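Local coordinates for cadherin-23 (Mus musculus, PDB 5UZ8), which probably mediates calcium-dependent adhesion in hearing and mechanotransduction, as a cadherin built from consecutive extracellular repeats joined by calcium sites, at residues A[114-119]-A[205-210]; A[225-230]-A[308-313]. All blocks are in the same frame, centred on the assembly; numbering follows the deposited sequence. Where two conformers were deposited one is given.

Contact 1. Residues A[114-119]-A[205-210]; sequences PIFDQP and NSVQVV
Pro-114 and Asn-205 approach to 6.2 Å between their CA atoms and Pro-119 and Val-207 to 6.8 Å, so no direct backbone pairing joins 114-119 to strand 205-210. The short strand 115-116 pairs instead with strand 134-141, in the other sheet of this cadherin repeat. The gap between the two sheets is closed by side chains. Phe-116 lays one ring face on Val-207. The methyl CG1 of Val-207 sits 3.6 Å from the ring centroid of Phe-116, a CH-pi contact only 2° off the ring normal. With chi1 at 71°, Val-207 holds CG1 between its backbone N and carbonyl carbon, and sends CG2 to Pro-119 O at 3.4 Å. The ring edge meets the backbone oxygen of Asn-205. Asn-205 ND2 gives a nearly straight hydrogen bond of 2.8 Å to Pro-114 O (166°), with the acceptor in the amide plane. Further along, one water donates to Pro-119 O and accepts from Gln-208 N. Pro-114 lies close to a bound calcium ion. The chemistry is therefore mixed: a CH-pi and apolar contact between the sheets, with an amide pinning the chain at its calcium end and a water bridging the other.

Contact 2. Residues A[225-230]-A[308-313]; sequences KPQFST and TTMLLV
Phe-228 and Leu-311 lie at the middle of a parallel strand pair in a cadherin repeat, an immunoglobulin-like beta sandwich. Edge strand 227-233 runs beside strand 306-316, and the short segments' axes come within 4.5 Å. Phe-228 N donates to Met-310 O at 2.8 Å, and Leu-312 N to Phe-228 O at 2.8 Å. Thr-230 N continues the pairing to Leu-312 O.

The tightly packed side carries Phe-228, Thr-230, Leu-311 and Val-313. Leu-311 CD1 fits between Phe-228 CB (3.9 Å) and Thr-230 CG2. Met-245, Val-242 and Ile-243 add to this side. The edge of the Phe-228 ring meets Thr-309 OG1, and Lys-225 CE lies over one face, toward the rim.

The looser side carries Gln-227, Ser-229, Met-310 and Leu-312. Ser-229 is exposed, and its CB comes no nearer than 4.2 Å to Leu-312 CB. Gln-227 has CG anti to its backbone N and bends at chi2 (70°), which carries its amide forward along the strand and over toward 308-313. Its NE2 then donates to Phe-228 O at 3.0 Å and also to Asn-292 OD1, while OE1 lies against Met-310 CB. Gln-227 NE2 and Leu-312 N grip Phe-228 O from opposite faces of its carbonyl plane. Cutting Gln-227 back to an alanine would probably leave Asn-292 OD1 without this donor, Phe-228 O without its side-chain amide, and Met-310 CB without its contact to OE1.

Where the strand pairing begins, Thr-309 OG1 donates to Lys-225 O at 2.8 Å, in the carbonyl plane and on a lone pair.

How the contacts relate
Contact 1 is complete in the chain before contact 2 begins. Their centres are 55 Å apart and their nearest atoms about 35 Å, so they do not meet. They share no sheet and lie in successive cadherin repeats. Strand 204-214 of contact 1 is followed directly in the chain by strand 227-233 of contact 2. Between these strands the chain supplies Asp-215, Val-216, Asn-217, Asp-218 and Cys-219 to calcium sites. Contact 1 ties one sheet of its repeat to the other; contact 2 joins neighbouring strands within one sheet. Each contact stays within its own repeat, consistent with an elongated chain whose modules meet at calcium-bound linkers.

Contact 1. Residues A[114-119]-A[205-210]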
ATOM      1  N   PRO A 114       4.840  -7.194  -9.397  1.00 14.40           N
ATOM      2  CA  PRO A 114       3.500  -6.732  -8.993  1.00 14.14           C
ATOM      3  C   PRO A 114       3.464  -5.222  -9.012  1.00 14.48           C
ATOM      4  O   PRO A 114       4.446  -4.569  -8.615  1.00 15.02           O
ATOM      5  CB  PRO A 114       3.320  -7.272  -7.573  1.00 14.22           C
ATOM      6  CG  PRO A 114       4.421  -8.216  -7.336  1.00 14.77           C
ATOM      7  CD  PRO A 114       5.552  -7.843  -8.294  1.00 14.82           C
ATOM      8  N   ILE A 115       2.383  -4.674  -9.521  1.00 14.71           N
ATOM      9  CA  ILE A 115       2.227  -3.221  -9.724  1.00 15.77           C
ATOM     10  C   ILE A 115       0.939  -2.815  -9.044  1.00 15.42           C
ATOM     11  O   ILE A 115      -0.123  -3.368  -9.346  1.00 14.32           O
ATOM     12  CB  ILE A 115       2.163  -2.838 -11.205  1.00 17.07           C
ATOM     13  CG1 ILE A 115       3.509  -3.137 -11.901  1.00 18.31           C
ATOM     14  CG2 ILE A 115       1.840  -1.345 -11.370  1.00 18.39           C
ATOM     15  CD1 ILE A 115       3.442  -3.089 -13.423  1.00 19.47           C
ATOM     16  N   PHE A 116       1.036  -1.867  -8.108  1.00 15.54           N
ATOM     17  CA  PHE A 116      -0.163  -1.400  -7.395  1.00 16.00           C
ATOM     18  C   PHE A 116      -1.139  -0.672  -8.287  1.00 17.78           C
ATOM     19  O   PHE A 116      -0.716   0.011  -9.213  1.00 18.55           O
ATOM     20  CB  PHE A 116       0.209  -0.554  -6.206  1.00 15.85           C
ATOM     21  CG  PHE A 116       0.620  -1.358  -5.024  1.00 15.03           C
ATOM     22  CD1 PHE A 116      -0.331  -1.957  -4.222  1.00 14.74           C
ATOM     23  CD2 PHE A 116       1.961  -1.552  -4.731  1.00 15.36           C
ATOM     24  CE1 PHE A 116       0.049  -2.720  -3.117  1.00 14.42           C
ATOM     25  CE2 PHE A 116       2.337  -2.300  -3.632  1.00 14.96           C
ATOM     26  CZ  PHE A 116       1.396  -2.898  -2.835  1.00 14.58           C
ATOM     27  N   ASP A 117      -2.434  -0.841  -8.045  1.00 18.23           N
ATOM     28  CA  ASP A 117      -3.505  -0.271  -8.870  0.50 19.68           C
ATOM     29  C   ASP A 117      -3.629   1.271  -8.666  1.00 20.69           C
ATOM     30  O   ASP A 117      -4.246   1.952  -9.478  1.00 22.63           O
ATOM     31  CB  ASP A 117      -4.868  -0.966  -8.574  0.50 19.75           C
ATOM     32  CG  ASP A 117      -5.024  -2.384  -9.220  0.50 20.29           C
ATOM     33  OD1 ASP A 117      -4.099  -2.912  -9.875  0.50 20.74           O
ATOM     34  OD2 ASP A 117      -6.125  -2.974  -9.093  0.50 20.18           O
ATOM     35  N   GLN A 118      -3.086   1.810  -7.566  1.00 19.65           N
ATOM     36  CA  GLN A 118      -3.083   3.276  -7.319  1.00 21.32           C
ATOM     37  C   GLN A 118      -1.670   3.705  -7.006  1.00 21.05           C
ATOM     38  O   GLN A 118      -0.876   2.886  -6.529  1.00 19.82           O
ATOM     39  CB  GLN A 118      -3.962   3.701  -6.143  1.00 21.61           C
ATOM     40  CG  GLN A 118      -5.401   3.294  -6.250  1.00 22.83           C
ATOM     41  CD  GLN A 118      -6.356   3.868  -5.175  1.00 24.79           C
ATOM     42  OE1 GLN A 118      -7.541   3.539  -5.238  1.00 27.48           O
ATOM     43  NE2 GLN A 118      -5.888   4.729  -4.223  1.00 23.11           N
ATOM     44  N   PRO A 119      -1.350   4.988  -7.252  1.00 22.02           N
ATOM     45  CA  PRO A 119      -0.025   5.525  -6.900  1.00 22.09           C
ATOM     46  C   PRO A 119       0.157   5.721  -5.382  1.00 20.87           C
ATOM     47  O   PRO A 119       1.279   5.787  -4.905  1.00 21.05           O
ATOM     48  CB  PRO A 119       0.034   6.847  -7.667  1.00 24.70           C
ATOM     49  CG  PRO A 119      -1.386   7.244  -7.900  1.00 25.14           C
ATOM     50  CD  PRO A 119      -2.120   5.939  -8.077  1.00 24.24           C
ATOM     51  N   ASN A 205       7.092  -4.391  -5.421  1.00 15.82           N
ATOM     52  CA  ASN A 205       6.942  -2.952  -5.460  1.00 15.95           C
ATOM     53  C   ASN A 205       6.275  -2.536  -4.165  1.00 15.67           C
ATOM     54  O   ASN A 205       5.566  -3.342  -3.512  1.00 14.26           O
ATOM     55  CB  ASN A 205       6.066  -2.500  -6.635  1.00 15.82           C
ATOM     56  CG  ASN A 205       6.864  -2.162  -7.887  1.00 16.93           C
ATOM     57  OD1 ASN A 205       7.814  -1.390  -7.840  1.00 18.23           O
ATOM     58  ND2 ASN A 205       6.470  -2.733  -9.023  1.00 16.65           N
ATOM     59  N   SER A 206       6.488  -1.289  -3.802  1.00 16.11           N
ATOM     60  CA  SER A 206       5.836  -0.740  -2.608  1.00 15.87           C
ATOM     61  C   SER A 206       4.955   0.437  -2.957  1.00 15.78           C
ATOM     62  O   SER A 206       5.150   1.097  -3.980  1.00 16.20           O
ATOM     63  CB  SER A 206       6.910  -0.307  -1.632  1.00 17.04           C
ATOM     64  OG  SER A 206       7.739   0.680  -2.214  1.00 18.69           O
ATOM     65  N   VAL A 207       4.073   0.778  -2.034  1.00 14.90           N
ATOM     66  CA  VAL A 207       3.239   1.955  -2.135  1.00 15.15           C
ATOM     67  C   VAL A 207       3.047   2.580  -0.740  1.00 15.07           C
ATOM     68  O   VAL A 207       3.170   1.862   0.278  1.00 14.70           O
ATOM     69  CB  VAL A 207       1.895   1.608  -2.780  1.00 15.00           C
ATOM     70  CG1 VAL A 207       1.035   0.780  -1.852  1.00 14.44           C
ATOM     71  CG2 VAL A 207       1.140   2.839  -3.202  1.00 15.92           C
ATOM     72  N   GLN A 208       2.792   3.898  -0.674  1.00 15.50           N
ATOM     73  CA  GLN A 208       2.531   4.554   0.602  1.00 15.64           C
ATOM     74  C   GLN A 208       1.032   4.614   0.871  1.00 15.03           C
ATOM     75  O   GLN A 208       0.223   4.867  -0.041  1.00 14.19           O
ATOM     76  CB  GLN A 208       3.146   5.947   0.697  1.00 17.07           C
ATOM     77  CG  GLN A 208       4.635   6.004   0.471  1.00 19.23           C
ATOM     78  CD  GLN A 208       5.411   5.264   1.523  1.00 20.12           C
ATOM     79  OE1 GLN A 208       5.971   4.158   1.269  1.00 21.56           O
ATOM     80  NE2 GLN A 208       5.436   5.823   2.704  1.00 20.11           N
ATOM     81  N   VAL A 209       0.685   4.343   2.123  1.00 14.54           N
ATOM     82  CA  VAL A 209      -0.694   4.358   2.622  1.00 14.38           C
ATOM     83  C   VAL A 209      -0.800   5.333   3.787  1.00 14.46           C
ATOM     84  O   VAL A 209      -0.126   5.128   4.801  1.00 14.70           O
ATOM     85  CB  VAL A 209      -1.114   2.965   3.105  1.00 13.98           C
ATOM     86  CG1 VAL A 209      -2.580   3.002   3.582  1.00 13.99           C
ATOM     87  CG2 VAL A 209      -0.916   1.951   1.984  1.00 14.03           C
ATOM     88  N   VAL A 210      -1.606   6.390   3.631  1.00 14.77           N
ATOM     89  CA  VAL A 210      -1.839   7.384   4.646  1.00 14.83           C
ATOM     90  C   VAL A 210      -3.117   7.041   5.402  1.00 14.44           C
ATOM     91  O   VAL A 210      -4.186   6.833   4.802  1.00 15.05           O
ATOM     92  CB  VAL A 210      -1.997   8.807   4.058  1.00 15.80           C
ATOM     93  CG1 VAL A 210      -2.301   9.825   5.156  1.00 16.41           C
ATOM     94  CG2 VAL A 210      -0.745   9.215   3.311  1.00 16.78           C
TER
HETATM   95  O   HOH W   1       2.881   5.918  -2.715  1.00 16.79           O

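Contact 2. Residues A[225-230]-A[308-313]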
ATOM      1  N   LYS A 225      -3.701  22.316  38.984  1.00 27.76           N
ATOM      2  CA  LYS A 225      -3.810  21.825  40.346  1.00 28.12           C
ATOM      3  C   LYS A 225      -5.233  22.021  40.859  1.00 26.36           C
ATOM      4  O   LYS A 225      -5.992  22.764  40.263  1.00 24.13           O
ATOM      5  CB  LYS A 225      -2.780  22.553  41.230  1.00 30.18           C
ATOM      6  CG  LYS A 225      -2.942  24.059  41.276  1.00 29.63           C
ATOM      7  CD  LYS A 225      -1.815  24.725  42.041  1.00 31.89           C
ATOM      8  CE  LYS A 225      -1.963  26.229  41.976  1.00 31.33           C
ATOM      9  NZ  LYS A 225      -1.025  26.924  42.884  1.00 33.16           N
ATOM     10  N   PRO A 226      -5.594  21.335  41.952  1.00 27.18           N
ATOM     11  CA  PRO A 226      -6.954  21.374  42.440  1.00 26.91           C
ATOM     12  C   PRO A 226      -7.329  22.588  43.298  1.00 26.36           C
ATOM     13  O   PRO A 226      -8.518  22.754  43.610  1.00 26.33           O
ATOM     14  CB  PRO A 226      -7.064  20.076  43.255  1.00 28.47           C
ATOM     15  CG  PRO A 226      -5.677  19.864  43.792  1.00 30.60           C
ATOM     16  CD  PRO A 226      -4.781  20.331  42.674  1.00 29.89           C
ATOM     17  N   GLN A 227      -6.357  23.412  43.697  1.00 27.36           N
ATOM     18  CA  GLN A 227      -6.623  24.531  44.623  1.00 27.46           C
ATOM     19  C   GLN A 227      -5.690  25.693  44.300  1.00 27.15           C
ATOM     20  O   GLN A 227      -4.465  25.547  44.312  1.00 27.99           O
ATOM     21  CB  GLN A 227      -6.470  24.085  46.081  1.00 29.96           C
ATOM     22  CG  GLN A 227      -6.790  25.146  47.144  1.00 30.54           C
ATOM     23  CD  GLN A 227      -8.278  25.484  47.241  1.00 29.91           C
ATOM     24  OE1 GLN A 227      -9.088  24.666  47.707  1.00 31.40           O
ATOM     25  NE2 GLN A 227      -8.641  26.690  46.827  1.00 27.69           N
ATOM     26  N   PHE A 228      -6.283  26.822  43.925  1.00 25.04           N
ATOM     27  CA  PHE A 228      -5.550  28.059  43.758  1.00 25.69           C
ATOM     28  C   PHE A 228      -5.988  28.953  44.900  1.00 26.20           C
ATOM     29  O   PHE A 228      -7.095  28.795  45.422  1.00 24.84           O
ATOM     30  CB  PHE A 228      -5.899  28.736  42.455  1.00 24.43           C
ATOM     31  CG  PHE A 228      -5.419  27.993  41.247  1.00 24.54           C
ATOM     32  CD1 PHE A 228      -6.087  26.864  40.805  1.00 23.93           C
ATOM     33  CD2 PHE A 228      -4.290  28.411  40.564  1.00 25.65           C
ATOM     34  CE1 PHE A 228      -5.649  26.178  39.686  1.00 23.87           C
ATOM     35  CE2 PHE A 228      -3.830  27.704  39.454  1.00 25.60           C
ATOM     36  CZ  PHE A 228      -4.512  26.594  39.016  1.00 24.92           C
ATOM     37  N   SER A 229      -5.124  29.892  45.267  1.00 27.92           N
ATOM     38  CA  SER A 229      -5.422  30.838  46.351  0.50 28.28           C
ATOM     39  C   SER A 229      -4.936  32.220  45.961  1.00 28.98           C
ATOM     40  O   SER A 229      -3.853  32.363  45.390  1.00 29.07           O
ATOM     41  CB  SER A 229      -4.751  30.411  47.653  0.50 30.42           C
ATOM     42  OG  SER A 229      -3.352  30.293  47.477  0.50 32.23           O
ATOM     43  N   THR A 230      -5.745  33.240  46.262  1.00 28.66           N
ATOM     44  CA  THR A 230      -5.351  34.613  45.994  1.00 29.55           C
ATOM     45  C   THR A 230      -5.979  35.557  47.014  1.00 28.72           C
ATOM     46  O   THR A 230      -6.801  35.140  47.843  1.00 26.85           O
ATOM     47  CB  THR A 230      -5.746  35.049  44.560  1.00 29.58           C
ATOM     48  OG1 THR A 230      -5.167  36.340  44.294  1.00 32.46           O
ATOM     49  CG2 THR A 230      -7.250  35.124  44.417  1.00 28.25           C
ATOM     50  N   THR A 308     -12.845  21.146  36.658  1.00 16.33           N
ATOM     51  CA  THR A 308     -12.929  22.202  37.652  1.00 16.91           C
ATOM     52  C   THR A 308     -11.640  22.332  38.466  1.00 17.72           C
ATOM     53  O   THR A 308     -10.766  21.462  38.460  1.00 17.85           O
ATOM     54  CB  THR A 308     -14.081  22.008  38.673  1.00 18.26           C
ATOM     55  OG1 THR A 308     -13.913  20.778  39.379  1.00 20.26           O
ATOM     56  CG2 THR A 308     -15.446  22.038  38.001  1.00 18.61           C
ATOM     57  N   THR A 309     -11.551  23.458  39.139  1.00 17.60           N
ATOM     58  CA  THR A 309     -10.603  23.653  40.214  1.00 18.55           C
ATOM     59  C   THR A 309     -11.240  24.596  41.219  1.00 19.46           C
ATOM     60  O   THR A 309     -12.291  25.191  40.940  1.00 18.57           O
ATOM     61  CB  THR A 309      -9.270  24.194  39.683  1.00 18.28           C
ATOM     62  OG1 THR A 309      -8.324  24.243  40.754  1.00 19.35           O
ATOM     63  CG2 THR A 309      -9.429  25.565  39.086  1.00 17.56           C
ATOM     64  N   MET A 310     -10.635  24.670  42.405  1.00 21.19           N
ATOM     65  CA  MET A 310     -11.128  25.549  43.449  0.50 21.87           C
ATOM     66  C   MET A 310     -10.239  26.784  43.540  1.00 21.92           C
ATOM     67  O   MET A 310      -9.029  26.720  43.279  1.00 21.33           O
ATOM     68  CB  MET A 310     -11.208  24.806  44.793  0.50 23.67           C
ATOM     69  CG  MET A 310     -12.195  23.637  44.797  0.50 24.84           C
ATOM     70  SD  MET A 310     -13.827  24.074  44.155  0.50 24.56           S
ATOM     71  CE  MET A 310     -14.666  22.492  44.018  0.50 25.36           C
ATOM     72  N   LEU A 311     -10.856  27.914  43.894  1.00 21.42           N
ATOM     73  CA  LEU A 311     -10.147  29.190  43.986  1.00 21.60           C
ATOM     74  C   LEU A 311     -10.509  29.812  45.339  1.00 22.63           C
ATOM     75  O   LEU A 311     -11.669  30.169  45.560  1.00 21.47           O
ATOM     76  CB  LEU A 311     -10.531  30.125  42.843  1.00 21.30           C
ATOM     77  CG  LEU A 311     -10.008  31.574  42.914  1.00 22.10           C
ATOM     78  CD1 LEU A 311      -8.493  31.624  42.931  1.00 23.14           C
ATOM     79  CD2 LEU A 311     -10.565  32.444  41.788  1.00 22.12           C
ATOM     80  N   LEU A 312      -9.538  29.859  46.242  1.00 23.36           N
ATOM     81  CA  LEU A 312      -9.734  30.490  47.545  1.00 24.65           C
ATOM     82  C   LEU A 312      -9.451  31.978  47.367  1.00 24.24           C
ATOM     83  O   LEU A 312      -8.419  32.344  46.811  1.00 23.54           O
ATOM     84  CB  LEU A 312      -8.795  29.899  48.577  1.00 27.23           C
ATOM     85  CG  LEU A 312      -8.642  30.672  49.884  1.00 29.93           C
ATOM     86  CD1 LEU A 312      -9.987  30.982  50.570  1.00 30.39           C
ATOM     87  CD2 LEU A 312      -7.698  29.896  50.796  1.00 32.37           C
ATOM     88  N   VAL A 313     -10.378  32.831  47.804  1.00 23.69           N
ATOM     89  CA  VAL A 313     -10.139  34.280  47.784  1.00 23.16           C
ATOM     90  C   VAL A 313     -10.275  34.832  49.189  1.00 24.15           C
ATOM     91  O   VAL A 313     -11.331  34.692  49.803  1.00 23.66           O
ATOM     92  CB  VAL A 313     -11.138  35.000  46.890  1.00 22.23           C
ATOM     93  CG1 VAL A 313     -10.795  36.488  46.828  1.00 22.57           C
ATOM     94  CG2 VAL A 313     -11.157  34.385  45.505  1.00 21.40           C
TER